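Local structure of tryptophan synthase alpha chain (3THA) at residues A15-T20 against P201-F206; I44-V49 against K165-L170; V73-V78 against F101-E106; S77-L82 against L91-Y96. The protein probably catalyses, as the alpha subunit of tryptophan synthase, the aldol cleavage of indoleglycerol phosphate to indole and glyceraldehyde 3-phosphate. All coordinates share one frame; numbering follows the deposited sequence.

Interaction 1 (A15-T20 against P201-F206)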
loop_
_atom_site.group_PDB
_atom_site.type_symbol
_atom_site.label_atom_id
_atom_site.label_comp_id
_atom_site.label_asym_id
_atom_site.label_seq_id
_atom_site.Cartn_x
_atom_site.Cartn_y
_atom_site.Cartn_z
ATOM N N ALA B 15 -15.227 -15.690 12.856
ATOM C CA ALA B 15 -15.613 -15.092 11.587
ATOM C C ALA B 15 -14.626 -15.407 10.501
ATOM O O ALA B 15 -13.414 -15.265 10.692
ATOM C CB ALA B 15 -15.798 -13.588 11.711
ATOM N N ASN B 16 -15.140 -15.836 9.355
ATOM C CA ASN B 16 -14.301 -15.888 8.185
ATOM C C ASN B 16 -14.416 -14.593 7.405
ATOM O O ASN B 16 -15.508 -14.213 6.987
ATOM C CB ASN B 16 -14.643 -17.089 7.332
ATOM C CG ASN B 16 -14.596 -18.365 8.112
ATOM O OD1 ASN B 16 -13.727 -18.552 8.948
ATOM N ND2 ASN B 16 -15.538 -19.259 7.844
ATOM N N VAL B 17 -13.292 -13.898 7.253
ATOM C CA VAL B 17 -13.288 -12.587 6.620
ATOM C C VAL B 17 -12.361 -12.681 5.443
ATOM O O VAL B 17 -11.306 -13.274 5.543
ATOM C CB VAL B 17 -12.758 -11.464 7.565
ATOM C CG1 VAL B 17 -12.885 -10.087 6.883
ATOM C CG2 VAL B 17 -13.522 -11.482 8.871
ATOM N N ALA B 18 -12.746 -12.088 4.329
ATOM C CA ALA B 18 -11.930 -12.159 3.166
ATOM C C ALA B 18 -11.906 -10.837 2.451
ATOM O O ALA B 18 -12.845 -10.028 2.523
ATOM C CB ALA B 18 -12.446 -13.283 2.213
ATOM N N TYR B 19 -10.848 -10.644 1.702
ATOM C CA TYR B 19 -10.728 -9.459 0.908
ATOM C C TYR B 19 -10.602 -9.877 -0.551
ATOM O O TYR B 19 -9.955 -10.898 -0.859
ATOM C CB TYR B 19 -9.492 -8.682 1.425
ATOM C CG TYR B 19 -8.976 -7.601 0.521
ATOM C CD1 TYR B 19 -9.303 -6.279 0.754
ATOM C CD2 TYR B 19 -8.105 -7.896 -0.529
ATOM C CE1 TYR B 19 -8.852 -5.264 -0.077
ATOM C CE2 TYR B 19 -7.630 -6.887 -1.357
ATOM C CZ TYR B 19 -8.018 -5.567 -1.128
ATOM O OH TYR B 19 -7.563 -4.533 -1.929
ATOM N N THR B 20 -11.211 -9.099 -1.444
ATOM C CA THR B 20 -11.017 -9.245 -2.890
ATOM C C THR B 20 -10.946 -7.856 -3.514
ATOM O O THR B 20 -11.430 -6.865 -2.949
ATOM C CB THR B 20 -12.173 -10.063 -3.626
ATOM O OG1 THR B 20 -11.814 -10.333 -4.996
ATOM C CG2 THR B 20 -13.493 -9.298 -3.651
ATOM N N PRO B 201 -15.958 -7.305 18.655
ATOM C CA PRO B 201 -15.194 -8.418 18.117
ATOM C C PRO B 201 -13.779 -8.043 17.626
ATOM O O PRO B 201 -13.528 -6.924 17.152
ATOM C CB PRO B 201 -16.078 -8.945 16.990
ATOM C CG PRO B 201 -17.091 -7.875 16.738
ATOM C CD PRO B 201 -17.282 -7.192 18.029
ATOM N N ILE B 202 -12.853 -8.980 17.801
ATOM C CA ILE B 202 -11.466 -8.813 17.379
ATOM C C ILE B 202 -11.172 -9.831 16.284
ATOM O O ILE B 202 -11.419 -11.031 16.452
ATOM C CB ILE B 202 -10.497 -8.944 18.606
ATOM C CG1 ILE B 202 -10.976 -7.994 19.727
ATOM C CG2 ILE B 202 -9.029 -8.610 18.211
ATOM C CD1 ILE B 202 -10.465 -8.294 21.108
ATOM N N PHE B 203 -10.727 -9.329 15.140
ATOM C CA PHE B 203 -10.389 -10.111 13.953
ATOM C C PHE B 203 -8.928 -9.873 13.597
ATOM O O PHE B 203 -8.497 -8.726 13.500
ATOM C CB PHE B 203 -11.234 -9.705 12.729
ATOM C CG PHE B 203 -12.744 -9.783 12.919
ATOM C CD1 PHE B 203 -13.328 -10.598 13.863
ATOM C CD2 PHE B 203 -13.579 -9.056 12.088
ATOM C CE1 PHE B 203 -14.717 -10.641 14.017
ATOM C CE2 PHE B 203 -14.979 -9.098 12.234
ATOM C CZ PHE B 203 -15.545 -9.881 13.201
ATOM N N VAL B 204 -8.174 -10.955 13.389
ATOM C CA VAL B 204 -6.765 -10.858 13.045
ATOM C C VAL B 204 -6.496 -11.086 11.565
ATOM O O VAL B 204 -6.885 -12.112 11.016
ATOM C CB VAL B 204 -5.918 -11.859 13.813
ATOM C CG1 VAL B 204 -4.457 -11.514 13.619
ATOM C CG2 VAL B 204 -6.254 -11.849 15.293
ATOM N N GLY B 205 -5.808 -10.130 10.945
ATOM C CA GLY B 205 -5.412 -10.197 9.551
ATOM C C GLY B 205 -3.963 -9.797 9.310
ATOM O O GLY B 205 -3.305 -9.192 10.186
ATOM N N PHE B 206 -3.484 -10.109 8.096
ATOM C CA PHE B 206 -2.064 -9.954 7.642
ATOM C C PHE B 206 -1.213 -11.230 7.804
ATOM O O PHE B 206 -0.913 -11.650 8.919
ATOM C CB PHE B 206 -1.302 -8.712 8.212
ATOM C CG PHE B 206 0.074 -8.512 7.575
ATOM C CD1 PHE B 206 0.236 -7.635 6.511
ATOM C CD2 PHE B 206 1.183 -9.259 8.005
ATOM C CE1 PHE B 206 1.476 -7.495 5.891
ATOM C CE2 PHE B 206 2.436 -9.121 7.397
ATOM C CZ PHE B 206 2.587 -8.240 6.332
#

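Interaction 2 (I44-V49 against K165-L170)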
loop_
_atom_site.group_PDB
_atom_site.type_symbol
_atom_site.label_atom_id
_atom_site.label_comp_id
_atom_site.label_asym_id
_atom_site.label_seq_id
_atom_site.Cartn_x
_atom_site.Cartn_y
_atom_site.Cartn_z
ATOM N N ILE B 44 -17.932 -12.198 6.258
ATOM C CA ILE B 44 -17.775 -10.780 6.010
ATOM C C ILE B 44 -16.804 -10.623 4.866
ATOM O O ILE B 44 -15.695 -11.113 4.955
ATOM C CB ILE B 44 -17.177 -10.092 7.244
ATOM C CG1 ILE B 44 -18.029 -10.417 8.442
ATOM C CG2 ILE B 44 -16.989 -8.558 7.029
ATOM C CD1 ILE B 44 -17.322 -10.280 9.724
ATOM N N LEU B 45 -17.209 -9.917 3.815
ATOM C CA LEU B 45 -16.312 -9.636 2.724
ATOM C C LEU B 45 -15.819 -8.216 2.720
ATOM O O LEU B 45 -16.641 -7.261 2.827
ATOM C CB LEU B 45 -17.008 -9.905 1.402
ATOM C CG LEU B 45 -16.112 -9.809 0.181
ATOM C CD1 LEU B 45 -15.112 -10.963 0.211
ATOM C CD2 LEU B 45 -16.974 -9.822 -1.118
ATOM N N GLU B 46 -14.505 -8.051 2.552
ATOM C CA GLU B 46 -13.940 -6.719 2.342
ATOM C C GLU B 46 -13.748 -6.441 0.850
ATOM O O GLU B 46 -13.211 -7.255 0.120
ATOM C CB GLU B 46 -12.609 -6.561 3.085
ATOM C CG GLU B 46 -12.681 -6.942 4.581
ATOM C CD GLU B 46 -11.315 -6.937 5.278
ATOM O OE1 GLU B 46 -10.297 -6.915 4.573
ATOM O OE2 GLU B 46 -11.263 -6.994 6.530
ATOM N N LEU B 47 -14.179 -5.278 0.407
ATOM C CA LEU B 47 -14.213 -5.008 -1.004
ATOM C C LEU B 47 -13.180 -3.931 -1.299
ATOM O O LEU B 47 -13.410 -2.752 -0.998
ATOM C CB LEU B 47 -15.607 -4.522 -1.422
ATOM C CG LEU B 47 -16.875 -5.325 -1.110
ATOM C CD1 LEU B 47 -18.095 -4.558 -1.616
ATOM C CD2 LEU B 47 -16.799 -6.647 -1.787
ATOM N N GLY B 48 -12.038 -4.348 -1.855
ATOM C CA GLY B 48 -11.038 -3.410 -2.275
ATOM C C GLY B 48 -11.482 -2.762 -3.558
ATOM O O GLY B 48 -11.852 -3.462 -4.517
ATOM N N VAL B 49 -11.479 -1.436 -3.622
ATOM C CA VAL B 49 -11.648 -0.857 -4.938
ATOM C C VAL B 49 -10.269 -0.443 -5.439
ATOM O O VAL B 49 -9.241 -0.763 -4.777
ATOM C CB VAL B 49 -12.695 0.246 -5.008
ATOM C CG1 VAL B 49 -13.001 0.585 -6.469
ATOM C CG2 VAL B 49 -14.006 -0.204 -4.311
ATOM N N LYS B 165 -16.170 1.315 16.801
ATOM C CA LYS B 165 -17.378 0.683 16.319
ATOM C C LYS B 165 -17.013 -0.435 15.318
ATOM O O LYS B 165 -15.959 -0.397 14.669
ATOM C CB LYS B 165 -18.299 1.725 15.676
ATOM C CG LYS B 165 -18.639 2.993 16.560
ATOM C CD LYS B 165 -19.734 2.770 17.632
ATOM C CE LYS B 165 -20.243 4.110 18.238
ATOM N NZ LYS B 165 -20.380 5.189 17.158
ATOM N N GLY B 166 -17.857 -1.451 15.227
ATOM C CA GLY B 166 -17.630 -2.537 14.271
ATOM C C GLY B 166 -16.861 -3.715 14.811
ATOM O O GLY B 166 -17.436 -4.565 15.516
ATOM N N PHE B 167 -15.560 -3.753 14.507
ATOM C CA PHE B 167 -14.653 -4.772 15.023
ATOM C C PHE B 167 -13.279 -4.146 15.148
ATOM O O PHE B 167 -13.022 -3.156 14.510
ATOM C CB PHE B 167 -14.636 -6.038 14.118
ATOM C CG PHE B 167 -14.067 -5.825 12.714
ATOM C CD1 PHE B 167 -14.903 -5.527 11.646
ATOM C CD2 PHE B 167 -12.694 -5.960 12.463
ATOM C CE1 PHE B 167 -14.408 -5.362 10.347
ATOM C CE2 PHE B 167 -12.156 -5.809 11.146
ATOM C CZ PHE B 167 -13.017 -5.511 10.092
ATOM N N ILE B 168 -12.414 -4.691 15.991
ATOM C CA ILE B 168 -11.045 -4.236 16.034
ATOM C C ILE B 168 -10.246 -5.053 15.049
ATOM O O ILE B 168 -10.362 -6.283 15.014
ATOM C CB ILE B 168 -10.410 -4.345 17.444
ATOM C CG1 ILE B 168 -11.374 -3.806 18.513
ATOM C CG2 ILE B 168 -9.072 -3.592 17.476
ATOM C CD1 ILE B 168 -11.777 -2.367 18.294
ATOM N N TYR B 169 -9.440 -4.356 14.242
ATOM C CA TYR B 169 -8.601 -4.987 13.260
ATOM C C TYR B 169 -7.250 -5.073 13.907
ATOM O O TYR B 169 -6.492 -4.092 13.901
ATOM C CB TYR B 169 -8.531 -4.124 12.014
ATOM C CG TYR B 169 -8.098 -4.823 10.715
ATOM C CD1 TYR B 169 -6.974 -5.657 10.676
ATOM C CD2 TYR B 169 -8.807 -4.624 9.529
ATOM C CE1 TYR B 169 -6.587 -6.296 9.504
ATOM C CE2 TYR B 169 -8.430 -5.291 8.337
ATOM C CZ TYR B 169 -7.306 -6.097 8.339
ATOM O OH TYR B 169 -6.887 -6.729 7.173
ATOM N N LEU B 170 -6.961 -6.236 14.491
ATOM C CA LEU B 170 -5.645 -6.569 15.015
ATOM C C LEU B 170 -4.666 -7.091 13.939
ATOM O O LEU B 170 -4.752 -8.246 13.521
ATOM C CB LEU B 170 -5.747 -7.594 16.146
ATOM C CG LEU B 170 -4.383 -7.865 16.800
ATOM C CD1 LEU B 170 -3.590 -6.555 17.161
ATOM C CD2 LEU B 170 -4.503 -8.736 18.008
#

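Interaction 3 (V73-V78 against F101-E106)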
loop_
_atom_site.group_PDB
_atom_site.type_symbol
_atom_site.label_atom_id
_atom_site.label_comp_id
_atom_site.label_asym_id
_atom_site.label_seq_id
_atom_site.Cartn_x
_atom_site.Cartn_y
_atom_site.Cartn_z
ATOM N N VAL B 73 -12.923 -0.273 -14.402
ATOM C CA VAL B 73 -13.574 -0.354 -13.076
ATOM C C VAL B 73 -13.211 0.807 -12.128
ATOM O O VAL B 73 -12.111 0.842 -11.513
ATOM C CB VAL B 73 -13.298 -1.711 -12.361
ATOM C CG1 VAL B 73 -14.093 -1.814 -11.088
ATOM C CG2 VAL B 73 -13.651 -2.897 -13.275
ATOM N N ASP B 74 -14.170 1.731 -11.997
ATOM C CA ASP B 74 -14.089 2.833 -11.058
ATOM C C ASP B 74 -15.217 2.711 -10.032
ATOM O O ASP B 74 -16.091 1.818 -10.143
ATOM C CB ASP B 74 -14.120 4.189 -11.797
ATOM C CG ASP B 74 -15.299 4.328 -12.784
ATOM O OD1 ASP B 74 -16.215 3.455 -12.809
ATOM O OD2 ASP B 74 -15.306 5.334 -13.552
ATOM N N ILE B 75 -15.214 3.599 -9.034
ATOM C CA ILE B 75 -16.124 3.443 -7.928
ATOM C C ILE B 75 -17.559 3.531 -8.441
ATOM O O ILE B 75 -18.480 2.908 -7.889
ATOM C CB ILE B 75 -15.788 4.426 -6.764
ATOM C CG1 ILE B 75 -16.819 4.335 -5.627
ATOM C CG2 ILE B 75 -15.565 5.861 -7.273
ATOM C CD1 ILE B 75 -16.740 3.029 -4.775
ATOM N N HIS B 76 -17.736 4.240 -9.551
ATOM C CA HIS B 76 -19.060 4.430 -10.107
ATOM C C HIS B 76 -19.647 3.109 -10.539
ATOM O O HIS B 76 -20.809 2.827 -10.230
ATOM C CB HIS B 76 -19.042 5.418 -11.265
ATOM C CG HIS B 76 -18.460 6.744 -10.896
ATOM N ND1 HIS B 76 -19.212 7.751 -10.333
ATOM C CD2 HIS B 76 -17.182 7.208 -10.956
ATOM C CE1 HIS B 76 -18.427 8.791 -10.089
ATOM N NE2 HIS B 76 -17.190 8.483 -10.445
ATOM N N SER B 77 -18.830 2.295 -11.220
ATOM C CA SER B 77 -19.299 1.028 -11.747
ATOM C C SER B 77 -19.438 -0.029 -10.621
ATOM O O SER B 77 -20.331 -0.892 -10.690
ATOM C CB SER B 77 -18.447 0.562 -12.917
ATOM O OG SER B 77 -17.189 0.091 -12.500
ATOM N N VAL B 78 -18.602 0.085 -9.581
ATOM C CA VAL B 78 -18.790 -0.655 -8.301
ATOM C C VAL B 78 -20.128 -0.343 -7.614
ATOM O O VAL B 78 -20.912 -1.253 -7.304
ATOM C CB VAL B 78 -17.626 -0.414 -7.321
ATOM C CG1 VAL B 78 -17.944 -0.953 -5.913
ATOM C CG2 VAL B 78 -16.331 -1.032 -7.873
ATOM N N PHE B 101 -12.090 11.053 -0.728
ATOM C CA PHE B 101 -11.870 12.453 -1.048
ATOM C C PHE B 101 -12.372 12.962 -2.408
ATOM O O PHE B 101 -12.990 14.024 -2.488
ATOM C CB PHE B 101 -10.388 12.764 -0.932
ATOM C CG PHE B 101 -10.077 14.221 -0.961
ATOM C CD1 PHE B 101 -9.870 14.876 -2.183
ATOM C CD2 PHE B 101 -9.990 14.939 0.231
ATOM C CE1 PHE B 101 -9.594 16.240 -2.219
ATOM C CE2 PHE B 101 -9.691 16.297 0.228
ATOM C CZ PHE B 101 -9.495 16.962 -1.009
ATOM N N SER B 102 -12.059 12.222 -3.457
ATOM C CA SER B 102 -12.455 12.516 -4.843
ATOM C C SER B 102 -13.971 12.475 -5.081
ATOM O O SER B 102 -14.533 13.309 -5.800
ATOM C CB SER B 102 -11.802 11.486 -5.781
ATOM O OG SER B 102 -12.620 11.230 -6.920
ATOM N N TYR B 103 -14.607 11.469 -4.499
ATOM C CA TYR B 103 -16.036 11.339 -4.557
ATOM C C TYR B 103 -16.780 12.408 -3.774
ATOM O O TYR B 103 -17.842 12.832 -4.218
ATOM C CB TYR B 103 -16.412 9.974 -4.031
ATOM C CG TYR B 103 -17.677 9.442 -4.621
ATOM C CD1 TYR B 103 -17.740 9.015 -5.946
ATOM C CD2 TYR B 103 -18.806 9.359 -3.845
ATOM C CE1 TYR B 103 -18.944 8.532 -6.475
ATOM C CE2 TYR B 103 -19.959 8.890 -4.331
ATOM C CZ TYR B 103 -20.041 8.464 -5.633
ATOM O OH TYR B 103 -21.262 7.998 -6.007
ATOM N N GLY B 104 -16.196 12.867 -2.651
ATOM C CA GLY B 104 -16.831 13.763 -1.665
ATOM C C GLY B 104 -17.188 12.931 -0.456
ATOM O O GLY B 104 -17.815 11.901 -0.597
ATOM N N LEU B 105 -16.782 13.345 0.731
ATOM C CA LEU B 105 -16.876 12.499 1.923
ATOM C C LEU B 105 -18.296 12.036 2.302
ATOM O O LEU B 105 -18.568 10.820 2.503
ATOM C CB LEU B 105 -16.265 13.210 3.095
ATOM C CG LEU B 105 -14.911 12.824 3.671
ATOM C CD1 LEU B 105 -13.758 12.827 2.631
ATOM C CD2 LEU B 105 -14.652 13.834 4.791
ATOM N N GLU B 106 -19.182 13.023 2.396
ATOM C CA GLU B 106 -20.588 12.795 2.617
ATOM C C GLU B 106 -21.214 11.938 1.506
ATOM O O GLU B 106 -21.814 10.893 1.797
ATOM C CB GLU B 106 -21.295 14.154 2.761
ATOM C CG GLU B 106 -22.776 14.095 2.788
ATOM C CD GLU B 106 -23.355 15.234 3.593
ATOM O OE1 GLU B 106 -23.587 16.335 3.017
ATOM O OE2 GLU B 106 -23.581 15.014 4.810
#

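Interaction 4 (S77-L82 against L91-Y96)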
loop_
_atom_site.group_PDB
_atom_site.type_symbol
_atom_site.label_atom_id
_atom_site.label_comp_id
_atom_site.label_asym_id
_atom_site.label_seq_id
_atom_site.Cartn_x
_atom_site.Cartn_y
_atom_site.Cartn_z
ATOM N N SER B 77 -18.830 2.295 -11.220
ATOM C CA SER B 77 -19.299 1.028 -11.747
ATOM C C SER B 77 -19.438 -0.029 -10.621
ATOM O O SER B 77 -20.331 -0.892 -10.690
ATOM C CB SER B 77 -18.447 0.562 -12.917
ATOM O OG SER B 77 -17.189 0.091 -12.500
ATOM N N VAL B 78 -18.602 0.085 -9.581
ATOM C CA VAL B 78 -18.790 -0.655 -8.301
ATOM C C VAL B 78 -20.128 -0.343 -7.614
ATOM O O VAL B 78 -20.912 -1.253 -7.304
ATOM C CB VAL B 78 -17.626 -0.414 -7.321
ATOM C CG1 VAL B 78 -17.944 -0.953 -5.913
ATOM C CG2 VAL B 78 -16.331 -1.032 -7.873
ATOM N N PHE B 79 -20.396 0.939 -7.373
ATOM C CA PHE B 79 -21.691 1.329 -6.845
ATOM C C PHE B 79 -22.819 0.740 -7.716
ATOM O O PHE B 79 -23.813 0.194 -7.185
ATOM C CB PHE B 79 -21.796 2.843 -6.744
ATOM C CG PHE B 79 -21.092 3.429 -5.550
ATOM C CD1 PHE B 79 -21.093 2.760 -4.306
ATOM C CD2 PHE B 79 -20.469 4.680 -5.643
ATOM C CE1 PHE B 79 -20.470 3.326 -3.168
ATOM C CE2 PHE B 79 -19.847 5.254 -4.522
ATOM C CZ PHE B 79 -19.844 4.557 -3.279
ATOM N N GLU B 80 -22.654 0.827 -9.044
ATOM C CA GLU B 80 -23.643 0.241 -9.982
ATOM C C GLU B 80 -23.795 -1.275 -9.794
ATOM O O GLU B 80 -24.880 -1.802 -9.859
ATOM C CB GLU B 80 -23.290 0.550 -11.439
ATOM C CG GLU B 80 -23.848 1.855 -11.958
ATOM C CD GLU B 80 -23.483 2.085 -13.427
ATOM O OE1 GLU B 80 -22.553 2.901 -13.678
ATOM O OE2 GLU B 80 -24.099 1.423 -14.319
ATOM N N LEU B 81 -22.687 -1.945 -9.534
ATOM C CA LEU B 81 -22.642 -3.369 -9.261
ATOM C C LEU B 81 -23.271 -3.796 -7.940
ATOM O O LEU B 81 -24.010 -4.787 -7.891
ATOM C CB LEU B 81 -21.182 -3.810 -9.260
ATOM C CG LEU B 81 -20.870 -5.194 -8.732
ATOM C CD1 LEU B 81 -21.492 -6.236 -9.651
ATOM C CD2 LEU B 81 -19.380 -5.301 -8.702
ATOM N N LEU B 82 -22.942 -3.083 -6.875
ATOM C CA LEU B 82 -23.543 -3.324 -5.564
ATOM C C LEU B 82 -25.059 -3.271 -5.554
ATOM O O LEU B 82 -25.675 -3.938 -4.747
ATOM C CB LEU B 82 -22.985 -2.364 -4.531
ATOM C CG LEU B 82 -21.564 -2.757 -4.192
ATOM C CD1 LEU B 82 -20.933 -1.664 -3.356
ATOM C CD2 LEU B 82 -21.560 -4.126 -3.464
ATOM N N LEU B 91 -20.870 -6.586 3.936
ATOM C CA LEU B 91 -20.013 -5.926 2.972
ATOM C C LEU B 91 -19.274 -4.721 3.595
ATOM O O LEU B 91 -19.885 -3.830 4.191
ATOM C CB LEU B 91 -20.840 -5.516 1.759
ATOM C CG LEU B 91 -21.546 -6.684 1.048
ATOM C CD1 LEU B 91 -22.407 -6.199 -0.101
ATOM C CD2 LEU B 91 -20.523 -7.763 0.563
ATOM N N VAL B 92 -17.952 -4.733 3.468
ATOM C CA VAL B 92 -17.086 -3.733 4.058
ATOM C C VAL B 92 -16.138 -3.180 2.968
ATOM O O VAL B 92 -15.417 -3.942 2.320
ATOM C CB VAL B 92 -16.248 -4.350 5.221
ATOM C CG1 VAL B 92 -15.117 -3.417 5.652
ATOM C CG2 VAL B 92 -17.148 -4.611 6.416
ATOM N N PHE B 93 -16.162 -1.865 2.747
ATOM C CA PHE B 93 -15.176 -1.253 1.886
ATOM C C PHE B 93 -13.814 -1.234 2.537
ATOM O O PHE B 93 -13.673 -0.968 3.725
ATOM C CB PHE B 93 -15.558 0.163 1.517
ATOM C CG PHE B 93 -16.446 0.255 0.331
ATOM C CD1 PHE B 93 -16.238 -0.556 -0.780
ATOM C CD2 PHE B 93 -17.481 1.164 0.312
ATOM C CE1 PHE B 93 -17.061 -0.472 -1.891
ATOM C CE2 PHE B 93 -18.340 1.250 -0.798
ATOM C CZ PHE B 93 -18.119 0.444 -1.894
HETATM N N MSE B 94 -12.800 -1.529 1.751
HETATM C CA MSE B 94 -11.448 -1.212 2.116
HETATM C C MSE B 94 -10.930 -0.442 0.913
HETATM O O MSE B 94 -10.732 -1.003 -0.131
HETATM C CB MSE B 94 -10.666 -2.480 2.405
HETATM C CG MSE B 94 -9.204 -2.322 2.592
HETATM SE SE MSE B 94 -8.684 -3.823 3.727
HETATM C CE MSE B 94 -6.805 -3.702 3.613
ATOM N N VAL B 95 -10.785 0.866 1.066
ATOM C CA VAL B 95 -10.288 1.751 0.028
ATOM C C VAL B 95 -9.303 2.733 0.648
ATOM O O VAL B 95 -9.350 3.000 1.827
ATOM C CB VAL B 95 -11.459 2.604 -0.603
ATOM C CG1 VAL B 95 -12.398 1.737 -1.407
ATOM C CG2 VAL B 95 -12.229 3.337 0.457
ATOM N N TYR B 96 -8.430 3.287 -0.165
ATOM C CA TYR B 96 -7.636 4.403 0.271
ATOM C C TYR B 96 -8.474 5.640 0.258
ATOM O O TYR B 96 -9.484 5.702 -0.458
ATOM C CB TYR B 96 -6.510 4.600 -0.665
ATOM C CG TYR B 96 -5.460 3.558 -0.531
ATOM C CD1 TYR B 96 -4.557 3.631 0.492
ATOM C CD2 TYR B 96 -5.369 2.494 -1.431
ATOM C CE1 TYR B 96 -3.568 2.732 0.617
ATOM C CE2 TYR B 96 -4.359 1.558 -1.299
ATOM C CZ TYR B 96 -3.452 1.705 -0.261
ATOM O OH TYR B 96 -2.402 0.836 -0.048
#

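Interaction 1 (A15-T20 against P201-F206)
A15 pairs by backbone hydrogen bonds with D222 and V224, and V17 with V224; both residues also lay their side chains against the ring of F203. In the closed sheet strand 223-226 comes between 202-205 and 15-21, and the two segments meet through side chains alone; the nearest CA atoms, those of A15 and F203, are 7.6 Å apart. The A15 methyl reaches the far end of the ring, with A15 CB 3.9 Å from F203 CE1. V17 uses one branch: its CG2 lies 4.0 Å from F203 CD2, on an approach that is oblique to the ring, while the two side chains as wholes cross at about a right angle. CG2 gets there because it stands anti to the carbonyl carbon, with CG1 anti to the backbone N (chi1 -175°). In the closed parallel sheet of the TIM barrel these three residues face the interior, where I44 and I225 also pack on F203 and E46, a predicted active-site residue, touches V17. Outward, I202 and V204 rest on helix 180-195, and the N16 side-chain amide is hydrogen-bonded to R218 and to P41 O.

Interaction 2 (I44-V49 against K165-L170)
One carboxylate oxygen of E46 meets two aromatic rings: E46 OE2 is 3.8 Å from Y169 CE2 and 4.2 Å from F167 CZ, oblique to either ring. E46 and Y169 approach from opposite directions across the barrel interior, and the carboxylate plane is turned 40° from the tyrosine ring. V17, Y19 and M94, from the strands flanking 44-48, touch the glutamate as well. The reach is long, since the CA atoms of E46 and Y169 are 12.3 Å apart. E46 spans its share with a chain extended beyond CG (chi2 173°), and Y169, its CG anti to the backbone N (chi1 -160°), carries its ring inward until CE2 meets the carboxylate. Farther out, Y169 packs on L147 and on A56 of the second subunit; F167 leans on I145, meets F203 ring to ring and takes F7 edge-to-face. The backbones of E46 and A18 are hydrogen-bonded in the sheet. E46 is predicted to be a proton acceptor of the active site. Between these two segments its oxygen meets ring carbons and no polar group, so this contact probably limits the carboxylate by shape alone.

Interaction 3 (V73-V78 against F101-E106)
The ring of Y103 takes the imidazole of H76 at its edge, close to its own plane: Y103 CE1 is 3.7 Å from H76 CE1 and 3.9 Å from H76 ND1. The ring centroids lie 5.6 Å apart and the planes stand at 50°, an oblique pair. I75 approaches the tyrosine obliquely, its CG2 lying 4.1 Å from Y103 CD1, and the two side chains cross at about a right angle. The contact belongs to the outer helical layer of the TIM barrel, where the start of helix 75-83 meets the end of helix 97-103; strand 90-94 comes between the two helices in sequence. Y103 reaches the other helix because its CG is anti to the backbone N (chi1 -152°), which sends the ring from the last turn of its helix toward I75 and H76. G104, with positive phi, then ends that helix and serves as N-cap of helix 105-114. I75 also rests on L99 and F108, and Y103 on F79 and K111. On the other helix D74 is the N-cap, and its CG lies at the edge of the imidazole, in the ring plane. Its carboxylate takes the capping bond from S77 N to D74 OD1, 3.3 Å long with an N-H...O angle of 149°, the donor arriving on the anti side and out of the carboxylate plane. D74 O holds the turn as well, accepting from S77 OG at 3.1 Å and from V78 N at 3.1 Å.

Interaction 4 (S77-L82 against L91-Y96)
F93 drives its ring from strand 90-94 against the side of helix 75-83 that faces the sheet, where V78, F79 and L82 receive it. CB points toward the helix, and a first torsion of -86°, with CG anti to the carbonyl carbon, carries the ring out to these three residues. On one flank F93 CE1 meets V78 CG1 at 4.1 Å, near the ring plane. On the other flank F93 CE2 is 3.8 Å from F79 CE1, again at the edge of the F93 ring; the two phenylalanine side chains cross at about a right angle. At the tip, F93 CZ lies 3.8 Å from L82 CD1, which comes obliquely from the opposite direction, and 3.9 Å from F79 CE1. The second branch of the same leucine, L82 CD2, turns to L91 CD1 at 4.0 Å, the two leucines sliding past each other in opposite directions. All five residues are buried and apolar. The helix runs almost antiparallel to the strand (174°), with 12.9 Å between their axes, as on the return leg of a beta-alpha-beta crossover from strand 44-48 to strand 90-94. L47 on strand 44-48 and I117 and L120 on strand 117-121 also pack on F93.

From the N terminus, strand 15-21 opens the outermost loop, which interaction 1 closes only at 201-206, late in the chain. Interaction 2 nests inside it, joining the second strand of the barrel to the sixth; both contacts lie in the barrel interior, where they touch. Interactions 3 and 4 both nest inside interaction 2 and start from overlapping segments of one helix, 73-78 and 77-82, which share S77 and V78. Interaction 4 closes first, at 91-96, joining helix 75-83 to strand 90-94; interaction 3 closes soon after, at 101-106, joining that helix to the next. V49 packs on I75 and V78, linking interaction 2 to the outer layer.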